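Local coordinates for protein ribonucleoside-diphosphate reductase (Pseudomonas aeruginosa, PDB 5IM3) that probably reduces ribonucleoside diphosphates to the deoxyribonucleotides needed for DNA synthesis, under allosteric control by nucleotides such as dATP, at residues 373-378 with 600-605; 589-594 with 870-875. All coordinates share one frame; numbering follows the deposited sequence. Where two conformers were deposited one is given.

Contact 1. Residues 373-378 with 600-605; sequences CYLTTV and AVCNLG
Cys373 and Cys602 reach each other by unequal torsions: Cys373 turns SG away from its backbone N (chi1 166°), whereas the Cys602 torsion (chi1 -26°) is well off a staggered position, with SG swung toward N. The disulfide, SG to SG 2.0 Å, is closed at a chi3 of -57°. Cys373 was modelled in two conformers, and the disulfide described belongs to one of them. Such a pair on adjacent barrel strands is consistent with the redox-active cysteines of class I reductases, which oxidise to a disulfide as substrate is reduced.

The antiparallel backbone ladder holds the strands together here: Cys602 N donates to Cys373 O (2.8 Å) and Leu375 N to Ala600 O (3.0 Å), while the return bond from Ala600 N to Leu375 O is weak. On one face, Tyr374 and the beta-branched Val601 lie side by side, the ring's CE1 meeting CG1 of Val601 at 3.9 Å. On the other, CD1 of Leu375 reaches over to SG of Cys602 (3.7 Å), giving the sulfur an apolar flank, and the small Ala600 offers CB to CB of Leu375.

Strand 373-377 runs between strand 600-608 and the parallel strand 401-405, as part of the ten-stranded alpha-beta barrel. Helix 382-395 packs on Tyr374 through Leu395, and helix 646-655 covers Val601.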
# COMPACT_ATOMS: atom_id res chain seq x y z
N CYS A 373 -24.18 -23.47 -31.85
CA CYS A 373 -22.86 -23.59 -31.25
C CYS A 373 -21.90 -24.16 -32.28
O CYS A 373 -22.18 -25.23 -32.85
CB CYS A 373 -22.91 -24.48 -30.00
SG CYS A 373 -21.31 -25.10 -29.31
N TYR A 374 -20.79 -23.47 -32.54
CA TYR A 374 -19.90 -23.86 -33.62
C TYR A 374 -18.44 -23.71 -33.22
O TYR A 374 -18.09 -22.89 -32.37
CB TYR A 374 -20.13 -23.03 -34.89
CG TYR A 374 -21.58 -22.89 -35.28
CD1 TYR A 374 -22.20 -23.83 -36.09
CD2 TYR A 374 -22.34 -21.82 -34.83
CE1 TYR A 374 -23.53 -23.70 -36.45
CE2 TYR A 374 -23.66 -21.68 -35.18
CZ TYR A 374 -24.25 -22.62 -35.99
OH TYR A 374 -25.57 -22.47 -36.33
N LEU A 375 -17.59 -24.51 -33.86
CA LEU A 375 -16.14 -24.45 -33.72
C LEU A 375 -15.51 -24.29 -35.09
O LEU A 375 -15.92 -24.95 -36.05
CB LEU A 375 -15.56 -25.70 -33.04
CG LEU A 375 -15.96 -26.00 -31.59
CD1 LEU A 375 -17.37 -26.59 -31.49
CD2 LEU A 375 -14.94 -26.96 -30.97
N THR A 376 -14.52 -23.41 -35.19
CA THR A 376 -13.82 -23.16 -36.44
C THR A 376 -12.32 -23.15 -36.20
O THR A 376 -11.85 -23.03 -35.07
CB THR A 376 -14.23 -21.82 -37.08
OG1 THR A 376 -13.67 -20.74 -36.32
CG2 THR A 376 -15.74 -21.67 -37.13
N THR A 377 -11.57 -23.28 -37.29
CA THR A 377 -10.13 -23.13 -37.29
C THR A 377 -9.75 -22.17 -38.41
O THR A 377 -10.28 -22.28 -39.52
CB THR A 377 -9.42 -24.49 -37.46
OG1 THR A 377 -8.01 -24.29 -37.50
CG2 THR A 377 -9.87 -25.19 -38.74
N VAL A 378 -8.88 -21.22 -38.11
CA VAL A 378 -8.56 -20.12 -39.01
C VAL A 378 -7.27 -20.46 -39.75
O VAL A 378 -6.26 -20.75 -39.10
CB VAL A 378 -8.42 -18.79 -38.26
CG1 VAL A 378 -8.29 -17.63 -39.24
CG2 VAL A 378 -9.60 -18.56 -37.34
N ALA A 600 -17.54 -27.45 -36.95
CA ALA A 600 -18.23 -28.37 -36.05
C ALA A 600 -19.45 -27.70 -35.44
O ALA A 600 -19.43 -26.50 -35.13
CB ALA A 600 -17.29 -28.85 -34.96
N VAL A 601 -20.52 -28.47 -35.27
CA VAL A 601 -21.80 -27.99 -34.76
C VAL A 601 -22.13 -28.75 -33.49
O VAL A 601 -22.08 -29.99 -33.48
CB VAL A 601 -22.92 -28.16 -35.80
CG1 VAL A 601 -24.17 -27.40 -35.37
CG2 VAL A 601 -22.46 -27.70 -37.18
N CYS A 602 -22.49 -28.03 -32.43
CA CYS A 602 -22.87 -28.65 -31.16
C CYS A 602 -24.39 -28.77 -31.10
O CYS A 602 -25.10 -27.75 -31.09
CB CYS A 602 -22.36 -27.84 -29.97
SG CYS A 602 -20.89 -26.83 -30.30
N ASN A 603 -24.88 -30.00 -31.05
CA ASN A 603 -26.30 -30.28 -30.93
C ASN A 603 -26.54 -30.84 -29.53
O ASN A 603 -26.08 -31.94 -29.20
CB ASN A 603 -26.73 -31.26 -32.03
CG ASN A 603 -26.03 -30.98 -33.36
OD1 ASN A 603 -26.33 -30.00 -34.05
ND2 ASN A 603 -25.09 -31.85 -33.72
N LEU A 604 -27.27 -30.08 -28.70
CA LEU A 604 -27.20 -30.24 -27.25
C LEU A 604 -28.56 -30.42 -26.61
O LEU A 604 -29.58 -29.91 -27.08
CB LEU A 604 -26.52 -29.03 -26.60
CG LEU A 604 -25.12 -28.69 -27.09
CD1 LEU A 604 -24.63 -27.41 -26.43
CD2 LEU A 604 -24.17 -29.85 -26.83
N GLY A 605 -28.56 -31.15 -25.49
CA GLY A 605 -29.70 -31.31 -24.62
C GLY A 605 -29.22 -31.87 -23.30
O GLY A 605 -28.09 -32.35 -23.18

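Contact 2. Residues 589-594 with 870-875; sequences EITLNT and IDQAQS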
# COMPACT_ATOMS: atom_id res chain seq x y z
N GLU A 589 -16.96 -27.07 -23.36
CA GLU A 589 -17.36 -28.46 -23.11
C GLU A 589 -17.36 -29.31 -24.37
O GLU A 589 -17.62 -30.52 -24.28
CB GLU A 589 -18.74 -28.52 -22.45
CG GLU A 589 -19.95 -28.44 -23.40
CD GLU A 589 -20.18 -27.05 -23.95
OE1 GLU A 589 -19.36 -26.15 -23.69
OE2 GLU A 589 -21.21 -26.85 -24.63
N ILE A 590 -17.08 -28.74 -25.53
CA ILE A 590 -17.17 -29.43 -26.81
C ILE A 590 -15.76 -29.67 -27.34
O ILE A 590 -14.90 -28.79 -27.25
CB ILE A 590 -18.00 -28.62 -27.82
CG1 ILE A 590 -19.40 -28.35 -27.25
CG2 ILE A 590 -18.09 -29.33 -29.16
CD1 ILE A 590 -20.21 -29.61 -26.95
N THR A 591 -15.53 -30.87 -27.90
CA THR A 591 -14.22 -31.24 -28.44
C THR A 591 -14.47 -31.98 -29.77
O THR A 591 -14.49 -33.21 -29.82
CB THR A 591 -13.41 -32.10 -27.46
OG1 THR A 591 -14.16 -33.27 -27.10
CG2 THR A 591 -13.08 -31.31 -26.21
N LEU A 592 -14.63 -31.20 -30.84
CA LEU A 592 -14.91 -31.73 -32.16
C LEU A 592 -13.86 -31.25 -33.15
O LEU A 592 -13.25 -30.19 -32.98
CB LEU A 592 -16.30 -31.29 -32.64
CG LEU A 592 -17.49 -31.74 -31.79
CD1 LEU A 592 -18.78 -31.09 -32.29
CD2 LEU A 592 -17.63 -33.25 -31.78
N ASN A 593 -13.65 -32.05 -34.20
CA ASN A 593 -12.67 -31.72 -35.23
C ASN A 593 -13.14 -30.55 -36.09
O ASN A 593 -14.33 -30.34 -36.31
CB ASN A 593 -12.40 -32.92 -36.13
CG ASN A 593 -11.72 -34.06 -35.41
OD1 ASN A 593 -11.17 -33.89 -34.32
ND2 ASN A 593 -11.73 -35.24 -36.02
N THR A 594 -12.17 -29.79 -36.60
CA THR A 594 -12.43 -28.72 -37.56
C THR A 594 -11.37 -28.77 -38.65
O THR A 594 -10.26 -29.27 -38.45
CB THR A 594 -12.43 -27.34 -36.90
OG1 THR A 594 -11.26 -27.19 -36.08
CG2 THR A 594 -13.67 -27.14 -36.05
N ILE A 870 -17.36 -39.35 -20.20
CA ILE A 870 -17.80 -38.41 -21.21
C ILE A 870 -16.79 -38.41 -22.35
O ILE A 870 -15.58 -38.35 -22.12
CB ILE A 870 -17.97 -37.00 -20.61
CG1 ILE A 870 -19.02 -37.04 -19.49
CG2 ILE A 870 -18.34 -35.98 -21.68
CD1 ILE A 870 -19.10 -35.77 -18.67
N ASP A 871 -17.29 -38.50 -23.59
CA ASP A 871 -16.38 -38.49 -24.74
C ASP A 871 -15.95 -37.08 -25.12
O ASP A 871 -14.85 -36.91 -25.65
CB ASP A 871 -17.02 -39.20 -25.95
CG ASP A 871 -18.49 -38.86 -26.13
OD1 ASP A 871 -18.99 -37.95 -25.45
OD2 ASP A 871 -19.14 -39.51 -26.97
N GLN A 872 -16.76 -36.07 -24.84
CA GLN A 872 -16.38 -34.68 -25.04
C GLN A 872 -15.89 -34.12 -23.70
O GLN A 872 -15.04 -34.76 -23.08
CB GLN A 872 -17.53 -33.91 -25.67
CG GLN A 872 -18.05 -34.51 -26.97
CD GLN A 872 -18.78 -33.50 -27.83
OE1 GLN A 872 -18.23 -32.46 -28.19
NE2 GLN A 872 -20.03 -33.80 -28.16
N ALA A 873 -16.38 -32.97 -23.22
CA ALA A 873 -15.87 -32.37 -21.99
C ALA A 873 -17.07 -31.87 -21.18
O ALA A 873 -18.21 -32.32 -21.37
CB ALA A 873 -14.87 -31.26 -22.33
N GLN A 874 -16.81 -30.96 -20.24
CA GLN A 874 -17.87 -30.39 -19.41
C GLN A 874 -17.48 -28.98 -18.99
O GLN A 874 -16.33 -28.73 -18.63
CB GLN A 874 -18.12 -31.27 -18.17
CG GLN A 874 -16.89 -31.56 -17.34
CD GLN A 874 -17.11 -32.69 -16.35
OE1 GLN A 874 -18.00 -32.63 -15.50
NE2 GLN A 874 -16.29 -33.73 -16.46
N SER A 875 -18.46 -28.08 -19.03
CA SER A 875 -18.23 -26.70 -18.60
C SER A 875 -18.09 -26.66 -17.08
O SER A 875 -19.03 -26.97 -16.35
CB SER A 875 -19.39 -25.81 -19.05
OG SER A 875 -19.51 -25.83 -20.45
O HOH W 1 -12.18 -35.13 -26.44
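Thr591 and Gln872 make the direct hydrogen bond between the two segments that uses a side chain: the backbone N-H of Thr591 points to OE1 of Gln872 at 3.1 Å, nearly straight (163°), lying in the amide's carbonyl plane on a lone pair. Gln872 can deliver this acceptor because its chain is extended beyond CG (chi2 -158°), a length that suits glutamine to bridging two loops. A backbone bond joins Ala873 N to Glu589 O at 2.9 Å; its donor sits above the carbonyl plane and the approach is bent.

Residues 589-594 follow Cys587 in a loop whose sequence is consistent with the finger loop that class I reductases insert into the ten-stranded barrel; residues 870-875 pack along this probable insertion just before strand 878-881. Ser875 OG is hydrogen-bonded to Cys587 O, which ties 870-875 to the loop just before Glu589; OG also lies beside Glu589 OE1, but at an angle too poor for a bond.

The other direct side-chain contacts are van der Waals. Ile590 lies alongside Gln872 and brings CG2 to within 3.3 Å of OE1, while Leu592 crosses the amide and sets CD2 at 3.7 Å from the same oxygen, so branched aliphatic groups border the acceptor. Thr591 slides past Gln872 in the reverse direction, OG1 close to its CA. The methyl of Ala873 faces the other loop, small enough to sit 3.5 Å from Glu589 O.

A water touches Thr591 OG1 at 2.8 Å and, weakly, Asp871 O; the Asp871 carboxylate itself is taken up by the backbone N atoms of Ile766 and Met767.

Contacts 1 and 2 have centres about 10 Å apart and form successive layers, with the loop 589-594 between the strand pair and the loop 870-875. Ile590 reaches the disulfide of contact 1, its CG2 lying 3.9 Å from SG of Cys602; disulfide and Cys587-bearing loop thus come together, as around the active site of class I reductases. Further along, Leu592 CB packs on Ala600 CB at 3.5 Å, and Thr594 meets Leu375 and Thr377. Only five residues separate Thr594 from Ala600. The Tyr374 face of contact 1 is the one nearer a nucleotide site, its side chain about 12 Å from a bound dATP and about 9 Å from that of Lys397; contact 2 lies away from the nucleotide sites.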